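Local coordinates for RNA methyltransferase, TrmH family (Porphyromonas gingivalis, PDB 2I6D), which probably transfers methyl groups to RNA as a member of the knotted TrmH (SpoU) family of RNA methyltransferases, at residues Arg122-Trp126 with Phe127-His131; Gly152-Arg156 with Val157-Pro161; Arg210-Pro214 with Glu215-Glu219; Glu238-Asn241 with Val242-Thr246. One frame throughout, in Å; residues are numbered along the deposited sequence. Where two conformers were deposited one is given.

The four contacts follow one another along the chain and all fall in the SpoU methylase region, built round a seven-stranded parallel sheet. Contacts 1 and 2 are close neighbours, their centres about 9 Å apart: contact 1 ends helix 114-127 and leads into strand 131-134, contact 2 leads into the adjacent strand 158-161, outermost within this chain, and the D125-R156 salt bridge ties them together. Contacts 3 and 4 each start a helix, 214-217 and 242-255, with centres about 16 Å apart. Contact 4 lightly touches contact 1 through helix packing, whereas contacts 2 and 3 lie about 24 Å apart between centres. Together they illustrate how turns and caps set helices against one sheet.

Contact 1: Arg122-Trp126 with Phe127-His131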
ATOM      1  N   ARG A 122       1.434   6.194   2.686  1.00 30.33           N
ATOM      2  CA  ARG A 122       1.247   7.224   3.714  1.00 30.35           C
ATOM      3  C   ARG A 122       0.784   8.546   3.109  1.00 30.90           C
ATOM      4  O   ARG A 122      -0.073   9.243   3.687  1.00 29.63           O
ATOM      5  CB  ARG A 122       2.526   7.433   4.526  1.00 29.62           C
ATOM      6  CG  ARG A 122       2.926   6.183   5.297  1.00 30.44           C
ATOM      7  CD  ARG A 122       4.220   6.353   6.090  1.00 32.52           C
ATOM      8  NE  ARG A 122       4.221   7.638   6.767  1.00 39.44           N
ATOM      9  CZ  ARG A 122       5.208   8.110   7.522  1.00 43.10           C
ATOM     10  NH1 ARG A 122       6.309   7.393   7.742  1.00 45.15           N
ATOM     11  NH2 ARG A 122       5.082   9.312   8.063  1.00 43.72           N
ATOM     12  N   THR A 123       1.351   8.903   1.962  1.00 30.81           N
ATOM     13  CA  THR A 123       0.920  10.104   1.240  1.00 32.93           C
ATOM     14  C   THR A 123      -0.537   9.996   0.785  1.00 33.57           C
ATOM     15  O   THR A 123      -1.313  10.924   0.972  1.00 33.83           O
ATOM     16  CB  THR A 123       1.817  10.354   0.009  1.00 32.98           C
ATOM     17  OG1 THR A 123       3.084  10.835   0.462  1.00 32.21           O
ATOM     18  CG2 THR A 123       1.177  11.404  -0.950  1.00 36.02           C
ATOM     19  N   ALA A 124      -0.900   8.853   0.203  1.00 33.76           N
ATOM     20  CA  ALA A 124      -2.279   8.580  -0.212  1.00 34.91           C
ATOM     21  C   ALA A 124      -3.233   8.730   0.992  1.00 34.66           C
ATOM     22  O   ALA A 124      -4.271   9.375   0.900  1.00 35.25           O
ATOM     23  CB  ALA A 124      -2.373   7.158  -0.815  1.00 35.64           C
ATOM     24  N   ASP A 125      -2.856   8.177   2.136  1.00 33.58           N
ATOM     25  CA  ASP A 125      -3.676   8.303   3.323  1.00 32.92           C
ATOM     26  C   ASP A 125      -3.791   9.757   3.767  1.00 31.99           C
ATOM     27  O   ASP A 125      -4.903  10.215   4.073  1.00 32.86           O
ATOM     28  CB  ASP A 125      -3.152   7.414   4.466  1.00 32.72           C
ATOM     29  CG  ASP A 125      -4.111   7.331   5.632  1.00 35.17           C
ATOM     30  OD1 ASP A 125      -5.347   7.415   5.453  1.00 39.42           O
ATOM     31  OD2 ASP A 125      -3.629   7.172   6.754  1.00 32.74           O
ATOM     32  N   TRP A 126      -2.662  10.465   3.825  1.00 30.09           N
ATOM     33  CA  TRP A 126      -2.642  11.875   4.246  1.00 31.24           C
ATOM     34  C   TRP A 126      -3.652  12.718   3.435  1.00 31.03           C
ATOM     35  O   TRP A 126      -4.377  13.547   3.994  1.00 31.10           O
ATOM     36  CB  TRP A 126      -1.223  12.469   4.077  1.00 31.32           C
ATOM     37  CG  TRP A 126      -1.071  13.827   4.729  1.00 32.67           C
ATOM     38  CD1 TRP A 126      -1.328  15.063   4.183  1.00 32.77           C
ATOM     39  CD2 TRP A 126      -0.652  14.058   6.068  1.00 32.96           C
ATOM     40  NE1 TRP A 126      -1.082  16.050   5.112  1.00 32.21           N
ATOM     41  CE2 TRP A 126      -0.667  15.459   6.278  1.00 33.62           C
ATOM     42  CE3 TRP A 126      -0.253  13.212   7.115  1.00 32.23           C
ATOM     43  CZ2 TRP A 126      -0.289  16.031   7.493  1.00 34.36           C
ATOM     44  CZ3 TRP A 126       0.103  13.779   8.327  1.00 33.00           C
ATOM     45  CH2 TRP A 126       0.086  15.181   8.502  1.00 35.02           C
ATOM     46  N   PHE A 127      -3.654  12.527   2.112  1.00 30.48           N
ATOM     47  CA  PHE A 127      -4.485  13.354   1.214  1.00 30.63           C
ATOM     48  C   PHE A 127      -5.875  12.770   0.923  1.00 31.04           C
ATOM     49  O   PHE A 127      -6.706  13.388   0.225  1.00 33.21           O
ATOM     50  CB  PHE A 127      -3.723  13.626  -0.067  1.00 30.15           C
ATOM     51  CG  PHE A 127      -2.575  14.593   0.141  1.00 31.04           C
ATOM     52  CD1 PHE A 127      -2.829  15.942   0.421  1.00 30.14           C
ATOM     53  CD2 PHE A 127      -1.260  14.132   0.140  1.00 31.44           C
ATOM     54  CE1 PHE A 127      -1.783  16.849   0.658  1.00 30.90           C
ATOM     55  CE2 PHE A 127      -0.198  15.042   0.337  1.00 30.97           C
ATOM     56  CZ  PHE A 127      -0.470  16.383   0.612  1.00 32.20           C
ATOM     57  N   GLY A 128      -6.129  11.584   1.448  1.00 30.91           N
ATOM     58  CA  GLY A 128      -7.475  10.979   1.398  1.00 31.59           C
ATOM     59  C   GLY A 128      -7.735  10.204   0.105  1.00 31.46           C
ATOM     60  O   GLY A 128      -8.897  10.026  -0.299  1.00 31.31           O
ATOM     61  N   ILE A 129      -6.662   9.749  -0.555  1.00 30.84           N
ATOM     62  CA  ILE A 129      -6.786   8.817  -1.673  1.00 31.92           C
ATOM     63  C   ILE A 129      -7.414   7.499  -1.188  1.00 31.47           C
ATOM     64  O   ILE A 129      -6.982   6.934  -0.185  1.00 32.29           O
ATOM     65  CB  ILE A 129      -5.379   8.494  -2.304  1.00 33.23           C
ATOM     66  CG1 ILE A 129      -4.741   9.755  -2.921  1.00 34.27           C
ATOM     67  CG2 ILE A 129      -5.446   7.267  -3.273  1.00 33.57           C
ATOM     68  CD1 ILE A 129      -4.852   9.927  -4.377  1.00 36.92           C
ATOM     69  N   ARG A 130      -8.458   7.025  -1.848  1.00 30.31           N
ATOM     70  CA  ARG A 130      -9.132   5.818  -1.363  1.00 31.00           C
ATOM     71  C   ARG A 130      -8.649   4.521  -1.954  1.00 31.11           C
ATOM     72  O   ARG A 130      -8.901   3.439  -1.378  1.00 31.12           O
ATOM     73  CB  ARG A 130     -10.641   5.951  -1.574  1.00 30.95           C
ATOM     74  CG  ARG A 130     -11.227   7.037  -0.638  1.00 35.47           C
ATOM     75  CD  ARG A 130     -12.472   7.613  -1.212  1.00 41.18           C
ATOM     76  NE  ARG A 130     -13.555   6.637  -1.243  1.00 46.35           N
ATOM     77  CZ  ARG A 130     -14.834   6.967  -1.172  1.00 47.41           C
ATOM     78  NH1 ARG A 130     -15.159   8.247  -1.045  1.00 49.35           N
ATOM     79  NH2 ARG A 130     -15.778   6.033  -1.205  1.00 49.32           N
ATOM     80  N   HIS A 131      -7.978   4.603  -3.106  1.00 30.77           N
ATOM     81  CA  HIS A 131      -7.570   3.388  -3.826  1.00 31.28           C
ATOM     82  C   HIS A 131      -6.225   3.547  -4.416  1.00 30.97           C
ATOM     83  O   HIS A 131      -5.930   4.578  -5.030  1.00 31.04           O
ATOM     84  CB  HIS A 131      -8.563   3.023  -4.969  1.00 31.26           C
ATOM     85  CG  HIS A 131      -9.904   2.618  -4.468  1.00 30.51           C
ATOM     86  ND1 HIS A 131     -10.186   1.331  -4.077  1.00 31.37           N
ATOM     87  CD2 HIS A 131     -11.019   3.343  -4.220  1.00 30.41           C
ATOM     88  CE1 HIS A 131     -11.432   1.272  -3.636  1.00 31.28           C
ATOM     89  NE2 HIS A 131     -11.961   2.479  -3.714  1.00 31.66           N
TER
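The carbonyl oxygen of A124 is held by two amides, and that double grip shows how a helix can be brought to a stop. I129 N donates to A124 O at 2.8 Å, its donor tilted 27° from the carbonyl plane. G128 N lies 2.9 Å from A124 O, but that bond is bent and weak. The same G128 N also reaches D125 O at 3.2 Å, from well above the plane of that carbonyl and not along a lone pair. One residue earlier, F127 N donates to T123 O at 3.1 Å in an ordinary helical bond. G128 can make this closure because its backbone turns to positive phi (86°), a region that favours glycine.

Apolar groups follow the turn. I129, just beyond the glycine, swings back so that its CB rests on A124 CB at 3.6 Å. On the more exposed flank, W126 and F127 form an edge-to-face pair with planes at 69°. The indole has its CG anti to the backbone N, a setting that carries CD1 over the middle of the phenyl face, 3.9 Å from F127 CZ. The methyl CG2 of T123 approaches the same phenyl ring at its edge, in plane, 3.8 Å from F127 CD2.

This end packs on helix 242-255: F127 touches C250 and S251, and its carbonyl oxygen accepts from R254 NH1. I129 faces L104 and L106 of the sheet. The bonds I129 N to A124 O and G128 N to D125 O, with positive phi at G128, make a Schellman motif, here turning helix 114-127 toward strand 131-134 in the alpha/beta SPOUT fold.

Contact 2: Gly152-Arg156 with Val157-Pro161; sequences GALAR and VQPTP
A short turn of helical backbone angles, not a regular helix, running straight into the outermost strand of the parallel sheet within this chain is the element at work here, and A153 and V157 hold its two ends together. V157 N donates to A153 O at 2.8 Å, while R156 N reaches A153 O at 3.0 Å, and this one carbonyl is thus gripped by two successive amides. The turn starts at G152, whose positive phi suits glycine, and is drawn in further by the bond from A155 N to G152 O. V157 then leaves helical geometry for the extended chain. Its CG2 sits beside the backbone N, a torsion that folds the methyl back against A153 O at 3.5 Å.

Where the strand begins, L154 and P159 make the apolar link. The leucine's CD2 meets the proline ring at CG, 4.0 Å away, the two side chains crossing at about a right angle. Away from this link, a water bridges the backbones, donating to L154 O at 3.0 Å and more weakly to V157 O.

The guanidinium of R156 forms salt bridges to E38 and, through NE, to D125 of helix 114-127. L121 of that helix touches A153 and L154, and M39 of helix 33-39 also meets L154. Strand 158-161 runs beside strand 131-134, where V157 touches V132 and P159 rests on L134.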
ATOM      1  N   GLY A 152      -0.397   2.899   9.445  1.00 30.63           N
ATOM      2  CA  GLY A 152      -1.839   2.690   9.516  1.00 29.39           C
ATOM      3  C   GLY A 152      -2.579   2.947   8.220  1.00 28.94           C
ATOM      4  O   GLY A 152      -3.810   2.897   8.196  1.00 27.68           O
ATOM      5  N   ALA A 153      -1.847   3.214   7.136  1.00 28.76           N
ATOM      6  CA  ALA A 153      -2.515   3.626   5.887  1.00 29.73           C
ATOM      7  C   ALA A 153      -3.486   2.557   5.333  1.00 29.78           C
ATOM      8  O   ALA A 153      -4.499   2.888   4.673  1.00 30.21           O
ATOM      9  CB  ALA A 153      -1.500   4.025   4.827  1.00 29.36           C
ATOM     10  N   LEU A 154      -3.196   1.291   5.613  1.00 29.85           N
ATOM     11  CA  LEU A 154      -4.041   0.200   5.122  1.00 31.29           C
ATOM     12  C   LEU A 154      -5.406   0.120   5.807  1.00 31.84           C
ATOM     13  O   LEU A 154      -6.291  -0.614   5.352  1.00 32.34           O
ATOM     14  CB  LEU A 154      -3.307  -1.141   5.202  1.00 31.83           C
ATOM     15  CG  LEU A 154      -1.967  -1.126   4.449  1.00 34.36           C
ATOM     16  CD1 LEU A 154      -1.097  -2.319   4.818  1.00 37.42           C
ATOM     17  CD2 LEU A 154      -2.187  -1.055   2.924  1.00 36.58           C
ATOM     18  N   ALA A 155      -5.598   0.891   6.866  1.00 31.04           N
ATOM     19  CA  ALA A 155      -6.924   1.034   7.450  1.00 31.51           C
ATOM     20  C   ALA A 155      -7.886   1.770   6.520  1.00 32.47           C
ATOM     21  O   ALA A 155      -9.098   1.538   6.570  1.00 32.94           O
ATOM     22  CB  ALA A 155      -6.845   1.731   8.819  1.00 31.41           C
ATOM     23  N   ARG A 156      -7.367   2.674   5.688  1.00 32.02           N
ATOM     24  CA  ARG A 156      -8.225   3.533   4.924  1.00 33.07           C
ATOM     25  C   ARG A 156      -7.925   3.533   3.439  1.00 33.86           C
ATOM     26  O   ARG A 156      -8.737   4.017   2.668  1.00 35.78           O
ATOM     27  CB  ARG A 156      -8.146   4.957   5.432  1.00 33.36           C
ATOM     28  CG  ARG A 156      -8.956   5.218   6.687  1.00 34.34           C
ATOM     29  CD  ARG A 156      -8.520   6.551   7.289  1.00 36.14           C
ATOM     30  NE  ARG A 156      -7.095   6.503   7.591  1.00 34.59           N
ATOM     31  CZ  ARG A 156      -6.597   6.022   8.721  1.00 35.58           C
ATOM     32  NH1 ARG A 156      -7.416   5.561   9.666  1.00 34.74           N
ATOM     33  NH2 ARG A 156      -5.280   6.001   8.905  1.00 36.12           N
ATOM     34  N   VAL A 157      -6.758   3.030   3.051  1.00 34.17           N
ATOM     35  CA  VAL A 157      -6.356   3.007   1.633  1.00 34.94           C
ATOM     36  C   VAL A 157      -6.443   1.546   1.180  1.00 35.32           C
ATOM     37  O   VAL A 157      -5.727   0.662   1.704  1.00 35.86           O
ATOM     38  CB  VAL A 157      -4.930   3.588   1.409  1.00 34.37           C
ATOM     39  CG1 VAL A 157      -4.558   3.527  -0.081  1.00 35.50           C
ATOM     40  CG2 VAL A 157      -4.827   5.032   1.955  1.00 32.47           C
ATOM     41  N   GLN A 158      -7.364   1.281   0.253  1.00 36.04           N
ATOM     42  CA  GLN A 158      -7.520  -0.070  -0.281  1.00 37.05           C
ATOM     43  C   GLN A 158      -6.515  -0.346  -1.408  1.00 36.04           C
ATOM     44  O   GLN A 158      -6.532   0.344  -2.438  1.00 36.15           O
ATOM     45  CB  GLN A 158      -8.936  -0.342  -0.810  1.00 37.35           C
ATOM     46  CG  GLN A 158      -9.057  -1.807  -1.334  1.00 39.06           C
ATOM     47  CD  GLN A 158     -10.323  -2.101  -2.139  1.00 40.16           C
ATOM     48  OE1 GLN A 158     -10.524  -1.577  -3.249  1.00 45.16           O
ATOM     49  NE2 GLN A 158     -11.158  -2.986  -1.607  1.00 44.80           N
ATOM     50  N   PRO A 159      -5.635  -1.343  -1.221  1.00 34.64           N
ATOM     51  CA  PRO A 159      -4.648  -1.589  -2.261  1.00 33.30           C
ATOM     52  C   PRO A 159      -5.070  -2.726  -3.190  1.00 33.29           C
ATOM     53  O   PRO A 159      -5.613  -3.724  -2.712  1.00 33.46           O
ATOM     54  CB  PRO A 159      -3.405  -1.927  -1.461  1.00 34.33           C
ATOM     55  CG  PRO A 159      -3.958  -2.677  -0.214  1.00 34.75           C
ATOM     56  CD  PRO A 159      -5.406  -2.161  -0.011  1.00 35.35           C
ATOM     57  N   THR A 160      -4.820  -2.596  -4.491  1.00 31.51           N
ATOM     58  CA  THR A 160      -5.329  -3.575  -5.439  1.00 31.20           C
ATOM     59  C   THR A 160      -4.230  -4.028  -6.375  1.00 30.68           C
ATOM     60  O   THR A 160      -3.867  -3.307  -7.275  1.00 29.72           O
ATOM     61  CB  THR A 160      -6.539  -3.029  -6.263  1.00 31.78           C
ATOM     62  OG1 THR A 160      -7.598  -2.654  -5.367  1.00 33.28           O
ATOM     63  CG2 THR A 160      -7.082  -4.117  -7.211  1.00 31.23           C
ATOM     64  N   PRO A 161      -3.678  -5.233  -6.146  1.00 31.30           N
ATOM     65  CA  PRO A 161      -2.751  -5.771  -7.155  1.00 30.98           C
ATOM     66  C   PRO A 161      -3.507  -6.036  -8.460  1.00 31.13           C
ATOM     67  O   PRO A 161      -4.560  -6.690  -8.443  1.00 31.17           O
ATOM     68  CB  PRO A 161      -2.269  -7.086  -6.524  1.00 31.88           C
ATOM     69  CG  PRO A 161      -2.621  -6.957  -5.047  1.00 33.10           C
ATOM     70  CD  PRO A 161      -3.837  -6.127  -4.980  1.00 30.91           C
TER
HETATM   71  O   HOH W   1      -8.290  -0.913   3.126  1.00 56.65           O

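Contact 3: Arg210-Pro214 with Glu215-Glu219; sequences RGISP and EVAAE
Hydrogen bonds that open helix 214-217 come first, and S213 and P214 supply the acceptors for its first amides. A217 N donates to S213 O at 2.8 Å, nearly straight at 164°, forming the first full turn of the helix. A218 N follows with a bond to P214 O at 3.0 Å. The S213 side chain adds the N-cap: its OG accepts from V216 N at 3.4 Å, a weak bond. With chi1 at 67°, OG stands between the backbone N and the carbonyl carbon, which puts it in front of this amide three residues on. Beside this capping bond V216 CG2 makes a close carbon-to-oxygen contact, 3.3 Å from S213 OG. P214, the first helical residue, has no N-H to satisfy, so the proline suits that place well.

Apolar packing makes the second group. The residue before the cap, I212, lays its CG2 over the first turn, 3.7 Å from V216 CG1, the two side chains crossing at about a right angle. The same CG2 lies 4.0 Å from A217 CB; a contact linking these positions across an N-cap follows the pattern of a hydrophobic staple.

The buried side of the turn meets the sheet, for V204 of strand 201-206 touches both I212 and V216, and D109 of strand 104-109 accepts from S213 N. Helix 165-174 closes another flank, with L169 against V216 and R173 bridged to the carboxylate of E219.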
ATOM      1  N   ARG A 210      13.059   3.517 -14.462  1.00 38.84           N
ATOM      2  CA  ARG A 210      12.614   3.243 -15.833  0.50 38.50           C
ATOM      3  C   ARG A 210      11.416   4.085 -16.289  1.00 37.85           C
ATOM      4  O   ARG A 210      11.147   4.207 -17.488  1.00 38.17           O
ATOM      5  CB  ARG A 210      12.330   1.745 -16.033  0.50 38.94           C
ATOM      6  CG  ARG A 210      11.985   0.957 -14.765  0.50 40.06           C
ATOM      7  CD  ARG A 210      13.230   0.422 -14.039  0.50 42.01           C
ATOM      8  NE  ARG A 210      13.082   0.515 -12.586  0.50 43.95           N
ATOM      9  CZ  ARG A 210      12.449  -0.376 -11.824  0.50 44.17           C
ATOM     10  NH1 ARG A 210      12.367  -0.179 -10.517  0.50 42.63           N
ATOM     11  NH2 ARG A 210      11.900  -1.460 -12.358  0.50 44.11           N
ATOM     12  N   GLY A 211      10.693   4.655 -15.341  1.00 35.90           N
ATOM     13  CA  GLY A 211       9.502   5.434 -15.661  1.00 33.51           C
ATOM     14  C   GLY A 211       8.369   4.514 -16.090  1.00 32.64           C
ATOM     15  O   GLY A 211       8.462   3.290 -15.971  1.00 31.46           O
ATOM     16  N   ILE A 212       7.305   5.115 -16.603  1.00 31.27           N
ATOM     17  CA  ILE A 212       6.136   4.365 -17.047  1.00 30.64           C
ATOM     18  C   ILE A 212       6.517   3.547 -18.276  1.00 31.28           C
ATOM     19  O   ILE A 212       7.161   4.073 -19.192  1.00 30.52           O
ATOM     20  CB  ILE A 212       4.996   5.347 -17.325  1.00 30.03           C
ATOM     21  CG1 ILE A 212       4.658   6.077 -15.995  1.00 32.88           C
ATOM     22  CG2 ILE A 212       3.802   4.613 -17.964  1.00 29.80           C
ATOM     23  CD1 ILE A 212       3.519   7.126 -16.029  1.00 31.95           C
ATOM     24  N   SER A 213       6.142   2.266 -18.308  1.00 31.43           N
ATOM     25  CA  SER A 213       6.512   1.421 -19.441  1.00 31.73           C
ATOM     26  C   SER A 213       5.800   1.896 -20.704  1.00 32.04           C
ATOM     27  O   SER A 213       4.716   2.481 -20.621  1.00 32.58           O
ATOM     28  CB  SER A 213       6.142  -0.026 -19.161  1.00 31.93           C
ATOM     29  OG  SER A 213       4.739  -0.145 -19.108  1.00 32.54           O
ATOM     30  N   PRO A 214       6.400   1.642 -21.885  1.00 32.06           N
ATOM     31  CA  PRO A 214       5.776   2.076 -23.132  1.00 31.74           C
ATOM     32  C   PRO A 214       4.320   1.587 -23.308  1.00 30.78           C
ATOM     33  O   PRO A 214       3.468   2.375 -23.761  1.00 30.74           O
ATOM     34  CB  PRO A 214       6.703   1.482 -24.202  1.00 31.57           C
ATOM     35  CG  PRO A 214       8.014   1.446 -23.539  1.00 32.51           C
ATOM     36  CD  PRO A 214       7.701   0.993 -22.142  1.00 31.84           C
ATOM     37  N   GLU A 215       4.025   0.341 -22.921  1.00 29.35           N
ATOM     38  CA  GLU A 215       2.677  -0.218 -23.147  0.50 29.21           C
ATOM     39  C   GLU A 215       1.649   0.460 -22.256  1.00 29.13           C
ATOM     40  O   GLU A 215       0.498   0.653 -22.665  1.00 29.02           O
ATOM     41  CB  GLU A 215       2.610  -1.749 -22.963  0.50 29.07           C
ATOM     42  CG  GLU A 215       1.375  -2.399 -23.671  0.50 28.68           C
ATOM     43  CD  GLU A 215       1.139  -3.877 -23.347  0.50 28.43           C
ATOM     44  OE1 GLU A 215       0.269  -4.499 -24.001  0.50 25.37           O
ATOM     45  OE2 GLU A 215       1.788  -4.416 -22.433  0.50 28.73           O
ATOM     46  N   VAL A 216       2.051   0.807 -21.041  1.00 29.29           N
ATOM     47  CA  VAL A 216       1.197   1.563 -20.131  1.00 29.23           C
ATOM     48  C   VAL A 216       1.059   3.027 -20.584  1.00 30.78           C
ATOM     49  O   VAL A 216      -0.044   3.601 -20.541  1.00 31.20           O
ATOM     50  CB  VAL A 216       1.720   1.465 -18.663  1.00 30.42           C
ATOM     51  CG1 VAL A 216       0.911   2.378 -17.688  1.00 30.29           C
ATOM     52  CG2 VAL A 216       1.606   0.014 -18.173  1.00 28.79           C
ATOM     53  N   ALA A 217       2.170   3.623 -21.019  1.00 31.22           N
ATOM     54  CA  ALA A 217       2.163   5.002 -21.499  1.00 31.92           C
ATOM     55  C   ALA A 217       1.177   5.157 -22.673  1.00 32.73           C
ATOM     56  O   ALA A 217       0.524   6.199 -22.798  1.00 33.55           O
ATOM     57  CB  ALA A 217       3.577   5.455 -21.900  1.00 32.28           C
ATOM     58  N   ALA A 218       1.046   4.124 -23.503  1.00 31.72           N
ATOM     59  CA  ALA A 218       0.092   4.169 -24.608  1.00 32.53           C
ATOM     60  C   ALA A 218      -1.371   4.324 -24.165  1.00 32.42           C
ATOM     61  O   ALA A 218      -2.201   4.780 -24.939  1.00 32.85           O
ATOM     62  CB  ALA A 218       0.252   2.951 -25.542  1.00 32.20           C
ATOM     63  N   GLU A 219      -1.686   3.981 -22.923  1.00 32.05           N
ATOM     64  CA  GLU A 219      -3.047   4.100 -22.419  1.00 31.94           C
ATOM     65  C   GLU A 219      -3.327   5.421 -21.696  1.00 32.36           C
ATOM     66  O   GLU A 219      -4.449   5.637 -21.219  1.00 33.45           O
ATOM     67  CB  GLU A 219      -3.348   2.945 -21.457  1.00 32.45           C
ATOM     68  CG  GLU A 219      -3.286   1.569 -22.102  1.00 31.91           C
ATOM     69  CD  GLU A 219      -4.296   1.373 -23.242  1.00 35.65           C
ATOM     70  OE1 GLU A 219      -5.357   2.042 -23.287  1.00 36.26           O
ATOM     71  OE2 GLU A 219      -4.015   0.537 -24.106  1.00 33.27           O
TER

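Contact 4: Glu238-Asn241 with Val242-Thr246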
ATOM      1  N   GLU A 238      17.268  14.981 -14.504  1.00 43.65           N
ATOM      2  CA  GLU A 238      16.801  13.602 -14.661  1.00 43.17           C
ATOM      3  C   GLU A 238      15.381  13.434 -14.132  1.00 42.11           C
ATOM      4  O   GLU A 238      14.432  13.912 -14.756  1.00 42.12           O
ATOM      5  CB  GLU A 238      17.766  12.616 -13.997  1.00 43.78           C
ATOM      6  CG  GLU A 238      19.149  12.569 -14.635  1.00 46.17           C
ATOM      7  CD  GLU A 238      19.835  11.224 -14.430  1.00 48.93           C
ATOM      8  OE1 GLU A 238      19.275  10.351 -13.712  1.00 50.00           O
ATOM      9  OE2 GLU A 238      20.932  11.043 -14.996  1.00 49.88           O
ATOM     10  N   SER A 239      15.220  12.765 -12.993  1.00 40.62           N
ATOM     11  CA  SER A 239      13.880  12.516 -12.470  1.00 40.09           C
ATOM     12  C   SER A 239      13.806  12.699 -10.965  1.00 38.45           C
ATOM     13  O   SER A 239      14.811  12.557 -10.278  1.00 38.62           O
ATOM     14  CB  SER A 239      13.410  11.104 -12.841  1.00 40.44           C
ATOM     15  OG  SER A 239      12.060  10.923 -12.458  1.00 44.01           O
ATOM     16  N   LEU A 240      12.612  13.022 -10.463  1.00 36.83           N
ATOM     17  CA  LEU A 240      12.383  13.064  -9.027  1.00 34.98           C
ATOM     18  C   LEU A 240      12.059  11.657  -8.549  1.00 34.27           C
ATOM     19  O   LEU A 240      11.510  10.862  -9.301  1.00 32.99           O
ATOM     20  CB  LEU A 240      11.204  13.972  -8.684  1.00 35.77           C
ATOM     21  CG  LEU A 240      11.421  15.483  -8.759  1.00 35.87           C
ATOM     22  CD1 LEU A 240      10.080  16.170  -8.617  1.00 36.62           C
ATOM     23  CD2 LEU A 240      12.431  15.936  -7.697  1.00 36.56           C
ATOM     24  N   ASN A 241      12.399  11.360  -7.293  1.00 32.61           N
ATOM     25  CA  ASN A 241      12.001  10.103  -6.672  1.00 32.38           C
ATOM     26  C   ASN A 241      10.470   9.928  -6.845  1.00 31.45           C
ATOM     27  O   ASN A 241       9.728  10.904  -6.790  1.00 31.97           O
ATOM     28  CB  ASN A 241      12.419  10.144  -5.195  1.00 33.18           C
ATOM     29  CG  ASN A 241      11.828   8.994  -4.389  1.00 36.62           C
ATOM     30  OD1 ASN A 241      10.699   9.074  -3.937  1.00 38.03           O
ATOM     31  ND2 ASN A 241      12.588   7.909  -4.239  1.00 35.49           N
ATOM     32  N   VAL A 242      10.003   8.699  -7.085  1.00 29.65           N
ATOM     33  CA  VAL A 242       8.574   8.495  -7.367  1.00 29.92           C
ATOM     34  C   VAL A 242       7.655   8.903  -6.200  1.00 29.35           C
ATOM     35  O   VAL A 242       6.563   9.395  -6.424  1.00 28.51           O
ATOM     36  CB  VAL A 242       8.274   7.019  -7.823  1.00 29.92           C
ATOM     37  CG1 VAL A 242       8.677   6.027  -6.743  1.00 30.61           C
ATOM     38  CG2 VAL A 242       6.789   6.865  -8.195  1.00 31.53           C
ATOM     39  N   ALA A 243       8.084   8.681  -4.960  1.00 29.31           N
ATOM     40  CA  ALA A 243       7.235   9.044  -3.823  1.00 28.64           C
ATOM     41  C   ALA A 243       7.173  10.579  -3.700  1.00 29.20           C
ATOM     42  O   ALA A 243       6.155  11.148  -3.303  1.00 29.03           O
ATOM     43  CB  ALA A 243       7.785   8.405  -2.530  1.00 29.40           C
ATOM     44  N   ILE A 244       8.296  11.243  -3.970  1.00 29.09           N
ATOM     45  CA  ILE A 244       8.336  12.710  -3.975  1.00 29.25           C
ATOM     46  C   ILE A 244       7.371  13.252  -5.032  1.00 29.49           C
ATOM     47  O   ILE A 244       6.555  14.151  -4.749  1.00 29.36           O
ATOM     48  CB  ILE A 244       9.789  13.234  -4.207  1.00 28.96           C
ATOM     49  CG1 ILE A 244      10.692  12.870  -3.014  1.00 30.34           C
ATOM     50  CG2 ILE A 244       9.821  14.748  -4.542  1.00 29.50           C
ATOM     51  CD1 ILE A 244      10.332  13.644  -1.685  1.00 34.12           C
ATOM     52  N   ALA A 245       7.445  12.704  -6.248  1.00 29.86           N
ATOM     53  CA  ALA A 245       6.576  13.131  -7.322  1.00 29.44           C
ATOM     54  C   ALA A 245       5.116  12.878  -6.936  1.00 30.65           C
ATOM     55  O   ALA A 245       4.252  13.726  -7.164  1.00 30.28           O
ATOM     56  CB  ALA A 245       6.927  12.383  -8.643  1.00 30.44           C
ATOM     57  N   THR A 246       4.853  11.730  -6.316  1.00 30.47           N
ATOM     58  CA  THR A 246       3.483  11.409  -5.894  1.00 31.01           C
ATOM     59  C   THR A 246       2.924  12.450  -4.908  1.00 30.45           C
ATOM     60  O   THR A 246       1.771  12.861  -5.011  1.00 29.75           O
ATOM     61  CB  THR A 246       3.447   9.997  -5.252  1.00 30.62           C
ATOM     62  OG1 THR A 246       3.884   9.033  -6.210  1.00 31.64           O
ATOM     63  CG2 THR A 246       2.042   9.632  -4.761  1.00 32.38           C
TER
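N241 is the N-cap of helix 242-255, with V242 the first helical residue, in a sequence, SLNVAIA, that resembles the last conserved motif of SpoU methyltransferases. In relatives that motif lies at the cofactor site in the knot, and a bound acetic acid molecule, probably from the crystallisation liquor, lies about 4 Å from the side chain of V242.

Capping bonds come first. The N241 side chain swings its CG anti to the backbone N (chi1 169°), which brings OD1 in front of the first helical amides. I244 N donates to N241 OD1 at 3.2 Å, in the carbonyl plane and on a lone pair. A243 N is nearer to N241 OD1, at 2.8 Å, but its bond is bent and weak. One acceptor thus serves two amides at a helix start, where no helical carbonyl from a preceding turn is available to them. The amide's other end, ND2, donates to N116 OD1 of helix 114-127, so a second partner fixes how the carboxamide is turned.

Backbone bonding begins with A245 N, which donates to N241 O at 3.0 Å and 167°, close to straight.

Packing is lighter. I244 CG1 rests 3.9 Å from N241 CB, and L240 CD2 approaches I244 CG2 at 4.3 Å. On the buried side V242 and T246 touch L205 of strand 201-206, while A243 packs on T119 and I120.

One turn in, T246 grips the helix twice: T246 N and T246 OG1 reach V242 O from opposite faces of its plane, the hydroxyl at 2.7 Å from that oxygen.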